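Local coordinates for nucleoprotein (PDB 3OV9), which encapsidates the viral genomic RNA, shielding it from nucleases, and assembles into ring-shaped hexamers needed to form the nucleocapsid, at residues Asp49-Leu60 against Thr82-Leu92; Pro127-Ser137 against Leu171-Ile180. All coordinates share one frame; numbering follows the deposited sequence.

Overall arrangement
Both contacts join helices of an all-helical orthogonal bundle and share no element: contact 1 pairs helix 50-63 with helix 77-90, contact 2 pairs helix 130-136 and the loop before it with helix 159-180. Their centres lie about 27 Å apart. Each buries close to 500 Å², both sides summed, but contact 2 is the more superficial: 5 of its 11 touching residues are buried and 4 exposed, against 7 of 12 and 1 in contact 1. Contact 1 grades from a salt-bridge network to a methionine, leucine and valine interior, and a second subunit packs on it. Contact 2 has no hydrogen bond between its segments, relies on apolar side chains, and is touched by no other chain.

Contact 1: residues Asp49-Leu60 against Thr82-Leu92; sequences DWEKDAKKMIVL and TVEALINKYKL
Met-57 lays its terminal methyl over one face of the Tyr-90 ring, CE 3.9 Å from the ring centroid and 5° off the normal, a CH-pi contact. The bend at chi3 turns CE over the ring; SD, above the same face and 4.8 Å from the centroid, makes a longer Met-aromatic contact. At the ring's edge, Tyr-90 OH donates a 2.6 Å hydrogen bond to the anti lone pair of Asp-53 OD2; carboxylate and ring planes stand 87° apart. Asp-53 OD2 also forms a 3.5 Å salt bridge with Lys-89 NZ and accepts from a water that in turn accepts a hydrogen bond from that NZ. Lys-89, extended beyond CG, brings NZ to Asp-49 OD2 at 3.3 Å, a weak hydrogen bond within a salt bridge. The axes of helix segments 50-60 and 82-90 approach to 11.6 Å at a signed angle of -119°, in keeping with an orthogonal bundle. Leu-86 lies between: CD2 against the Asp-53 side chain, CD1 against Met-57 CG. Leu-60 CD2 meets Val-83 CG2 at 3.8 Å. Residues 49-60 belong to the region essential for oligomerization; Trp-24 and Phe-28 of the second subunit pack on Lys-56 and Leu-60, and its Glu-27 hydrogen-bonds Thr-82 OG1.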
loop_
_atom_site.group_PDB
_atom_site.type_symbol
_atom_site.label_atom_id
_atom_site.label_comp_id
_atom_site.label_asym_id
_atom_site.label_seq_id
_atom_site.Cartn_x
_atom_site.Cartn_y
_atom_site.Cartn_z
ATOM N N ASP A 49 8.492 48.183 18.598
ATOM C CA ASP A 49 8.674 46.883 19.246
ATOM C C ASP A 49 9.343 45.812 18.369
ATOM O O ASP A 49 9.559 44.690 18.831
ATOM C CB ASP A 49 7.327 46.352 19.754
ATOM C CG ASP A 49 6.662 47.284 20.753
ATOM O OD1 ASP A 49 7.255 47.544 21.821
ATOM O OD2 ASP A 49 5.536 47.744 20.473
ATOM N N TRP A 50 9.690 46.151 17.125
ATOM C CA TRP A 50 10.111 45.122 16.159
ATOM C C TRP A 50 11.398 44.369 16.515
ATOM O O TRP A 50 11.470 43.154 16.322
ATOM C CB TRP A 50 10.148 45.662 14.714
ATOM C CG TRP A 50 11.432 46.324 14.287
ATOM C CD1 TRP A 50 11.718 47.657 14.330
ATOM C CD2 TRP A 50 12.591 45.685 13.727
ATOM N NE1 TRP A 50 12.982 47.889 13.848
ATOM C CE2 TRP A 50 13.540 46.698 13.466
ATOM C CE3 TRP A 50 12.920 44.355 13.428
ATOM C CZ2 TRP A 50 14.801 46.425 12.919
ATOM C CZ3 TRP A 50 14.173 44.083 12.885
ATOM C CH2 TRP A 50 15.098 45.115 12.637
ATOM N N GLU A 51 12.397 45.083 17.029
ATOM C CA GLU A 51 13.694 44.485 17.359
ATOM C C GLU A 51 13.597 43.444 18.470
ATOM O O GLU A 51 14.109 42.331 18.328
ATOM C CB GLU A 51 14.720 45.564 17.721
ATOM C CG GLU A 51 15.273 46.321 16.516
ATOM C CD GLU A 51 15.728 47.730 16.856
ATOM O OE1 GLU A 51 14.949 48.481 17.482
ATOM O OE2 GLU A 51 16.859 48.098 16.477
ATOM N N LYS A 52 12.935 43.804 19.569
ATOM C CA LYS A 52 12.750 42.875 20.684
ATOM C C LYS A 52 11.882 41.686 20.265
ATOM O O LYS A 52 12.207 40.535 20.573
ATOM C CB LYS A 52 12.151 43.589 21.900
ATOM C CG LYS A 52 12.099 42.735 23.163
ATOM C CD LYS A 52 11.832 43.596 24.385
ATOM C CE LYS A 52 11.665 42.745 25.634
ATOM N NZ LYS A 52 11.574 43.579 26.859
ATOM N N ASP A 53 10.789 41.968 19.556
ATOM C CA ASP A 53 9.909 40.917 19.040
ATOM C C ASP A 53 10.644 39.964 18.096
ATOM O O ASP A 53 10.419 38.757 18.143
ATOM C CB ASP A 53 8.673 41.511 18.348
ATOM C CG ASP A 53 7.659 42.085 19.330
ATOM O OD1 ASP A 53 7.778 41.833 20.549
ATOM O OD2 ASP A 53 6.729 42.789 18.879
ATOM N N ALA A 54 11.516 40.512 17.246
ATOM C CA ALA A 54 12.320 39.697 16.332
ATOM C C ALA A 54 13.233 38.725 17.082
ATOM O O ALA A 54 13.364 37.564 16.688
ATOM C CB ALA A 54 13.134 40.581 15.393
ATOM N N LYS A 55 13.850 39.202 18.162
ATOM C CA LYS A 55 14.711 38.358 18.990
ATOM C C LYS A 55 13.908 37.216 19.611
ATOM O O LYS A 55 14.349 36.064 19.597
ATOM C CB LYS A 55 15.417 39.181 20.069
ATOM C CG LYS A 55 16.497 40.122 19.538
ATOM C CD LYS A 55 17.332 40.730 20.665
ATOM C CE LYS A 55 16.577 41.802 21.430
ATOM N NZ LYS A 55 17.235 42.130 22.726
ATOM N N LYS A 56 12.723 37.539 20.133
ATOM C CA LYS A 56 11.810 36.533 20.688
ATOM C C LYS A 56 11.455 35.487 19.641
ATOM O O LYS A 56 11.483 34.290 19.917
ATOM C CB LYS A 56 10.516 37.175 21.194
ATOM C CG LYS A 56 10.656 37.998 22.451
ATOM C CD LYS A 56 9.292 38.312 23.039
ATOM C CE LYS A 56 9.377 39.399 24.091
ATOM N NZ LYS A 56 8.028 39.746 24.619
ATOM N N MET A 57 11.126 35.955 18.437
ATOM C CA MET A 57 10.738 35.072 17.343
ATOM C C MET A 57 11.880 34.163 16.885
ATOM O O MET A 57 11.642 33.027 16.473
ATOM C CB MET A 57 10.151 35.875 16.172
ATOM C CG MET A 57 8.727 36.365 16.437
ATOM S SD MET A 57 7.931 37.209 15.050
ATOM C CE MET A 57 8.639 38.844 15.202
ATOM N N ILE A 58 13.113 34.659 16.971
ATOM C CA ILE A 58 14.289 33.852 16.640
ATOM C C ILE A 58 14.505 32.748 17.687
ATOM O O ILE A 58 14.736 31.590 17.330
ATOM C CB ILE A 58 15.559 34.725 16.435
ATOM C CG1 ILE A 58 15.401 35.584 15.173
ATOM C CG2 ILE A 58 16.818 33.851 16.326
ATOM C CD1 ILE A 58 16.408 36.715 15.039
ATOM N N VAL A 59 14.403 33.106 18.965
ATOM C CA VAL A 59 14.478 32.115 20.052
ATOM C C VAL A 59 13.384 31.059 19.878
ATOM O O VAL A 59 13.635 29.856 20.015
ATOM C CB VAL A 59 14.398 32.787 21.450
ATOM C CG1 VAL A 59 14.310 31.740 22.571
ATOM C CG2 VAL A 59 15.596 33.689 21.673
ATOM N N LEU A 60 12.184 31.526 19.541
ATOM C CA LEU A 60 11.044 30.668 19.247
ATOM C C LEU A 60 11.325 29.712 18.083
ATOM O O LEU A 60 11.076 28.510 18.184
ATOM C CB LEU A 60 9.823 31.544 18.949
ATOM C CG LEU A 60 8.399 31.063 19.207
ATOM C CD1 LEU A 60 8.232 30.469 20.600
ATOM C CD2 LEU A 60 7.428 32.217 18.996
ATOM N N THR A 82 2.007 35.087 24.699
ATOM C CA THR A 82 3.041 35.840 23.991
ATOM C C THR A 82 3.038 35.474 22.509
ATOM O O THR A 82 3.077 36.356 21.648
ATOM C CB THR A 82 4.441 35.613 24.619
ATOM O OG1 THR A 82 4.443 36.103 25.965
ATOM C CG2 THR A 82 5.528 36.341 23.829
ATOM N N VAL A 83 2.961 34.175 22.222
ATOM C CA VAL A 83 2.972 33.681 20.844
ATOM C C VAL A 83 1.690 34.086 20.112
ATOM O O VAL A 83 1.745 34.530 18.962
ATOM C CB VAL A 83 3.208 32.152 20.782
ATOM C CG1 VAL A 83 3.182 31.653 19.339
ATOM C CG2 VAL A 83 4.541 31.807 21.428
ATOM N N GLU A 84 0.548 33.953 20.789
ATOM C CA GLU A 84 -0.743 34.389 20.246
ATOM C C GLU A 84 -0.690 35.851 19.799
ATOM O O GLU A 84 -1.135 36.185 18.697
ATOM C CB GLU A 84 -1.867 34.172 21.273
ATOM C CG GLU A 84 -3.231 34.800 20.916
ATOM C CD GLU A 84 -4.006 34.044 19.839
ATOM O OE1 GLU A 84 -3.523 33.005 19.340
ATOM O OE2 GLU A 84 -5.116 34.499 19.488
ATOM N N ALA A 85 -0.134 36.708 20.653
ATOM C CA ALA A 85 0.011 38.130 20.350
ATOM C C ALA A 85 0.953 38.365 19.169
ATOM O O ALA A 85 0.693 39.231 18.330
ATOM C CB ALA A 85 0.484 38.891 21.576
ATOM N N LEU A 86 2.033 37.587 19.103
ATOM C CA LEU A 86 2.990 37.679 17.995
ATOM C C LEU A 86 2.366 37.280 16.658
ATOM O O LEU A 86 2.638 37.906 15.632
ATOM C CB LEU A 86 4.241 36.833 18.268
ATOM C CG LEU A 86 5.261 37.337 19.294
ATOM C CD1 LEU A 86 6.324 36.273 19.539
ATOM C CD2 LEU A 86 5.910 38.658 18.870
ATOM N N ILE A 87 1.532 36.243 16.678
ATOM C CA ILE A 87 0.831 35.792 15.475
ATOM C C ILE A 87 -0.100 36.882 14.948
ATOM O O ILE A 87 -0.092 37.179 13.753
ATOM C CB ILE A 87 0.034 34.484 15.715
ATOM C CG1 ILE A 87 0.987 33.318 15.988
ATOM C CG2 ILE A 87 -0.871 34.164 14.512
ATOM C CD1 ILE A 87 0.312 32.098 16.595
ATOM N N ASN A 88 -0.889 37.476 15.842
ATOM C CA ASN A 88 -1.857 38.507 15.458
ATOM C C ASN A 88 -1.203 39.792 14.962
ATOM O O ASN A 88 -1.705 40.430 14.032
ATOM C CB ASN A 88 -2.811 38.823 16.615
ATOM C CG ASN A 88 -3.682 37.638 17.006
ATOM O OD1 ASN A 88 -4.061 37.497 18.170
ATOM N ND2 ASN A 88 -4.006 36.785 16.038
ATOM N N LYS A 89 -0.082 40.158 15.583
ATOM C CA LYS A 89 0.618 41.400 15.265
ATOM C C LYS A 89 1.422 41.304 13.968
ATOM O O LYS A 89 1.440 42.251 13.178
ATOM C CB LYS A 89 1.528 41.809 16.426
ATOM C CG LYS A 89 2.128 43.203 16.312
ATOM C CD LYS A 89 2.901 43.556 17.569
ATOM C CE LYS A 89 3.591 44.898 17.443
ATOM N NZ LYS A 89 4.260 45.276 18.717
ATOM N N TYR A 90 2.074 40.163 13.757
ATOM C CA TYR A 90 2.973 39.980 12.611
ATOM C C TYR A 90 2.400 39.073 11.519
ATOM O O TYR A 90 3.076 38.787 10.522
ATOM C CB TYR A 90 4.345 39.477 13.086
ATOM C CG TYR A 90 5.082 40.482 13.941
ATOM C CD1 TYR A 90 5.883 41.464 13.362
ATOM C CD2 TYR A 90 4.965 40.463 15.333
ATOM C CE1 TYR A 90 6.554 42.397 14.141
ATOM C CE2 TYR A 90 5.629 41.391 16.121
ATOM C CZ TYR A 90 6.423 42.356 15.521
ATOM O OH TYR A 90 7.080 43.277 16.300
ATOM N N LYS A 91 1.152 38.640 11.716
ATOM C CA LYS A 91 0.418 37.776 10.776
ATOM C C LYS A 91 1.203 36.521 10.383
ATOM O O LYS A 91 1.257 36.138 9.210
ATOM C CB LYS A 91 -0.053 38.568 9.541
ATOM C CG LYS A 91 -0.771 39.892 9.848
ATOM C CD LYS A 91 -1.967 39.737 10.802
ATOM C CE LYS A 91 -3.239 39.313 10.082
ATOM N NZ LYS A 91 -4.379 39.139 11.032
ATOM N N LEU A 92 1.795 35.879 11.390
ATOM C CA LEU A 92 2.693 34.744 11.184
ATOM C C LEU A 92 2.013 33.533 10.556
ATOM O O LEU A 92 0.880 33.184 10.907
ATOM C CB LEU A 92 3.370 34.345 12.504
ATOM C CG LEU A 92 4.300 35.359 13.179
ATOM C CD1 LEU A 92 4.704 34.865 14.564
ATOM C CD2 LEU A 92 5.536 35.646 12.332
HETATM O O HOH W 1 4.893 43.503 20.751
#

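Contact 2: residues Pro127-Ser137 against Leu171-Ile180; sequences PVTGTTMDGLS and LYLLQFSRVI
Successive bends in Met-133, at chi2 (-55°) and chi3 (-54°), fold its thioether back so that CE lies over the backbone of the other helix, 3.7 Å from Tyr-172 CA, although the side chain does not start out pointing there. The methyl also meets Leu-171 CD2 at 3.9 Å, and SD rests against Gln-175 CG. Gln-175 is likewise bent at chi2, which curls its amide back along its own helix: NE2 gives a weak hydrogen bond of 3.4 Å to Leu-171 O, and the amide carbon CD comes within 3.5 Å of Leu-136 CD1. These two side chains approach from opposite directions, the leucine methyl touching CG, CD and OE1 of the glutamine.

Leu-171 CD2 continues the apolar patch to Ser-137 CB, and Ala-240 of helix 232-243 touches both residues. Ahead of the short helix, Val-128 directs CG2 into the groove between Phe-176 and Val-179, against Phe-176 CA and 3.7 Å from Val-179 CG2. Pro-127 sets CG obliquely against Phe-176 CE1 at 3.8 Å. Within helix 159-180 that phenyl ring is held on two faces: Tyr-172 OH stands 3.1 Å above its centre, and Ile-180 CG2 covers the opposite face toward the rim.

The axes of helices 130-136 and 171-180 pass 11.1 Å apart at a signed angle of 125°. Thr-129, at the N-cap position, marks where the loop gives way to helix 130-136; the loop and the helix both pack on 171-180, a steeply crossed helix-helix packing characteristic of an orthogonal bundle, the fold of this phlebovirus nucleocapsid protein.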
loop_
_atom_site.group_PDB
_atom_site.type_symbol
_atom_site.label_atom_id
_atom_site.label_comp_id
_atom_site.label_asym_id
_atom_site.label_seq_id
_atom_site.Cartn_x
_atom_site.Cartn_y
_atom_site.Cartn_z
ATOM N N PRO A 127 17.152 21.271 18.391
ATOM C CA PRO A 127 16.754 19.897 18.048
ATOM C C PRO A 127 17.938 18.931 18.022
ATOM O O PRO A 127 17.842 17.823 18.557
ATOM C CB PRO A 127 16.145 20.050 16.654
ATOM C CG PRO A 127 15.613 21.433 16.642
ATOM C CD PRO A 127 16.610 22.243 17.422
ATOM N N VAL A 128 19.037 19.354 17.401
ATOM C CA VAL A 128 20.311 18.661 17.523
ATOM C C VAL A 128 21.205 19.541 18.388
ATOM O O VAL A 128 21.484 20.688 18.036
ATOM C CB VAL A 128 20.973 18.404 16.149
ATOM C CG1 VAL A 128 22.260 17.605 16.312
ATOM C CG2 VAL A 128 20.017 17.674 15.220
ATOM N N THR A 129 21.631 19.012 19.531
ATOM C CA THR A 129 22.412 19.790 20.489
ATOM C C THR A 129 23.865 19.895 20.043
ATOM O O THR A 129 24.328 19.103 19.218
ATOM C CB THR A 129 22.362 19.182 21.912
ATOM O OG1 THR A 129 22.962 17.880 21.900
ATOM C CG2 THR A 129 20.921 19.087 22.417
ATOM N N GLY A 130 24.572 20.881 20.591
ATOM C CA GLY A 130 26.011 21.018 20.376
ATOM C C GLY A 130 26.777 19.792 20.841
ATOM O O GLY A 130 27.726 19.364 20.184
ATOM N N THR A 131 26.348 19.222 21.968
ATOM C CA THR A 131 26.948 18.000 22.519
ATOM C C THR A 131 26.882 16.830 21.532
ATOM O O THR A 131 27.864 16.103 21.359
ATOM C CB THR A 131 26.292 17.607 23.869
ATOM O OG1 THR A 131 26.376 18.710 24.776
ATOM C CG2 THR A 131 26.993 16.403 24.494
ATOM N N THR A 132 25.728 16.658 20.889
ATOM C CA THR A 132 25.555 15.637 19.856
ATOM C C THR A 132 26.504 15.890 18.678
ATOM O O THR A 132 27.162 14.968 18.193
ATOM C CB THR A 132 24.081 15.557 19.381
ATOM O OG1 THR A 132 23.251 15.141 20.474
ATOM C CG2 THR A 132 23.919 14.567 18.235
ATOM N N MET A 133 26.582 17.144 18.238
ATOM C CA MET A 133 27.490 17.523 17.155
ATOM C C MET A 133 28.958 17.246 17.494
ATOM O O MET A 133 29.729 16.842 16.621
ATOM C CB MET A 133 27.299 18.993 16.768
ATOM C CG MET A 133 25.965 19.311 16.090
ATOM S SD MET A 133 25.570 18.335 14.619
ATOM C CE MET A 133 27.025 18.588 13.594
ATOM N N ASP A 134 29.326 17.451 18.759
ATOM C CA ASP A 134 30.696 17.212 19.238
ATOM C C ASP A 134 31.147 15.755 19.127
ATOM O O ASP A 134 32.343 15.477 19.001
ATOM C CB ASP A 134 30.859 17.696 20.681
ATOM C CG ASP A 134 30.900 19.209 20.794
ATOM O OD1 ASP A 134 31.128 19.890 19.769
ATOM O OD2 ASP A 134 30.711 19.719 21.917
ATOM N N GLY A 135 30.188 14.832 19.180
ATOM C CA GLY A 135 30.470 13.406 19.027
ATOM C C GLY A 135 30.792 13.038 17.592
ATOM O O GLY A 135 31.469 12.040 17.331
ATOM N N LEU A 136 30.301 13.855 16.663
ATOM C CA LEU A 136 30.536 13.656 15.239
ATOM C C LEU A 136 31.784 14.407 14.782
ATOM O O LEU A 136 32.525 13.923 13.926
ATOM C CB LEU A 136 29.314 14.097 14.433
ATOM C CG LEU A 136 28.002 13.377 14.768
ATOM C CD1 LEU A 136 26.809 14.226 14.372
ATOM C CD2 LEU A 136 27.927 11.992 14.125
ATOM N N SER A 137 32.005 15.589 15.355
ATOM C CA SER A 137 33.212 16.372 15.102
ATOM C C SER A 137 33.544 17.239 16.315
ATOM O O SER A 137 32.727 18.068 16.725
ATOM C CB SER A 137 33.061 17.237 13.848
ATOM O OG SER A 137 34.288 17.867 13.523
ATOM N N LEU A 171 27.486 19.103 7.642
ATOM C CA LEU A 171 27.483 18.065 8.678
ATOM C C LEU A 171 26.298 18.267 9.618
ATOM O O LEU A 171 25.567 17.316 9.911
ATOM C CB LEU A 171 28.802 18.032 9.462
ATOM C CG LEU A 171 28.959 16.894 10.483
ATOM C CD1 LEU A 171 29.234 15.559 9.792
ATOM C CD2 LEU A 171 30.053 17.207 11.498
ATOM N N TYR A 172 26.106 19.509 10.073
ATOM C CA TYR A 172 24.935 19.871 10.874
ATOM C C TYR A 172 23.622 19.683 10.110
ATOM O O TYR A 172 22.659 19.148 10.661
ATOM C CB TYR A 172 25.037 21.310 11.409
ATOM C CG TYR A 172 23.686 21.940 11.681
ATOM C CD1 TYR A 172 22.998 21.687 12.871
ATOM C CD2 TYR A 172 23.083 22.770 10.736
ATOM C CE1 TYR A 172 21.748 22.256 13.114
ATOM C CE2 TYR A 172 21.838 23.335 10.965
ATOM C CZ TYR A 172 21.175 23.078 12.152
ATOM O OH TYR A 172 19.942 23.649 12.371
ATOM N N LEU A 173 23.586 20.141 8.857
ATOM C CA LEU A 173 22.365 20.087 8.047
ATOM C C LEU A 173 21.901 18.654 7.819
ATOM O O LEU A 173 20.701 18.392 7.735
ATOM C CB LEU A 173 22.553 20.802 6.706
ATOM C CG LEU A 173 22.630 22.332 6.706
ATOM C CD1 LEU A 173 22.972 22.822 5.312
ATOM C CD2 LEU A 173 21.329 22.958 7.186
ATOM N N LEU A 174 22.864 17.740 7.726
ATOM C CA LEU A 174 22.591 16.309 7.603
ATOM C C LEU A 174 21.869 15.767 8.837
ATOM O O LEU A 174 20.870 15.056 8.713
ATOM C CB LEU A 174 23.898 15.542 7.363
ATOM C CG LEU A 174 23.875 14.013 7.244
ATOM C CD1 LEU A 174 23.052 13.555 6.048
ATOM C CD2 LEU A 174 25.298 13.477 7.152
ATOM N N GLN A 175 22.375 16.117 10.018
ATOM C CA GLN A 175 21.797 15.664 11.284
ATOM C C GLN A 175 20.447 16.323 11.539
ATOM O O GLN A 175 19.474 15.649 11.881
ATOM C CB GLN A 175 22.740 15.949 12.461
ATOM C CG GLN A 175 24.211 15.622 12.218
ATOM C CD GLN A 175 24.446 14.197 11.744
ATOM O OE1 GLN A 175 23.945 13.235 12.337
ATOM N NE2 GLN A 175 25.223 14.055 10.675
ATOM N N PHE A 176 20.405 17.642 11.356
ATOM C CA PHE A 176 19.212 18.455 11.585
ATOM C C PHE A 176 18.027 17.999 10.733
ATOM O O PHE A 176 16.920 17.835 11.248
ATOM C CB PHE A 176 19.541 19.929 11.312
ATOM C CG PHE A 176 18.424 20.887 11.630
ATOM C CD1 PHE A 176 18.093 21.183 12.951
ATOM C CD2 PHE A 176 17.723 21.516 10.606
ATOM C CE1 PHE A 176 17.069 22.083 13.243
ATOM C CE2 PHE A 176 16.698 22.415 10.887
ATOM C CZ PHE A 176 16.370 22.700 12.210
ATOM N N SER A 177 18.275 17.781 9.442
ATOM C CA SER A 177 17.234 17.373 8.494
ATOM C C SER A 177 16.637 16.006 8.819
ATOM O O SER A 177 15.458 15.766 8.556
ATOM C CB SER A 177 17.774 17.368 7.064
ATOM O OG SER A 177 18.197 18.663 6.675
ATOM N N ARG A 178 17.454 15.120 9.381
ATOM C CA ARG A 178 17.002 13.783 9.763
ATOM C C ARG A 178 16.236 13.777 11.088
ATOM O O ARG A 178 15.324 12.971 11.276
ATOM C CB ARG A 178 18.177 12.800 9.810
ATOM C CG ARG A 178 18.690 12.386 8.434
ATOM C CD ARG A 178 19.310 10.996 8.461
ATOM N NE ARG A 178 20.734 11.014 8.782
ATOM C CZ ARG A 178 21.705 10.643 7.949
ATOM N NH1 ARG A 178 21.419 10.209 6.727
ATOM N NH2 ARG A 178 22.969 10.699 8.343
ATOM N N VAL A 179 16.606 14.678 11.996
ATOM C CA VAL A 179 15.966 14.769 13.313
ATOM C C VAL A 179 14.575 15.409 13.235
ATOM O O VAL A 179 13.615 14.886 13.809
ATOM C CB VAL A 179 16.873 15.497 14.351
ATOM C CG1 VAL A 179 16.081 15.937 15.580
ATOM C CG2 VAL A 179 18.028 14.596 14.767
ATOM N N ILE A 180 14.466 16.524 12.516
ATOM C CA ILE A 180 13.190 17.241 12.386
ATOM C C ILE A 180 12.181 16.494 11.503
ATOM O O ILE A 180 10.981 16.780 11.544
ATOM C CB ILE A 180 13.368 18.714 11.901
ATOM C CG1 ILE A 180 13.960 18.770 10.485
ATOM C CG2 ILE A 180 14.206 19.515 12.904
ATOM C CD1 ILE A 180 13.779 20.106 9.777
#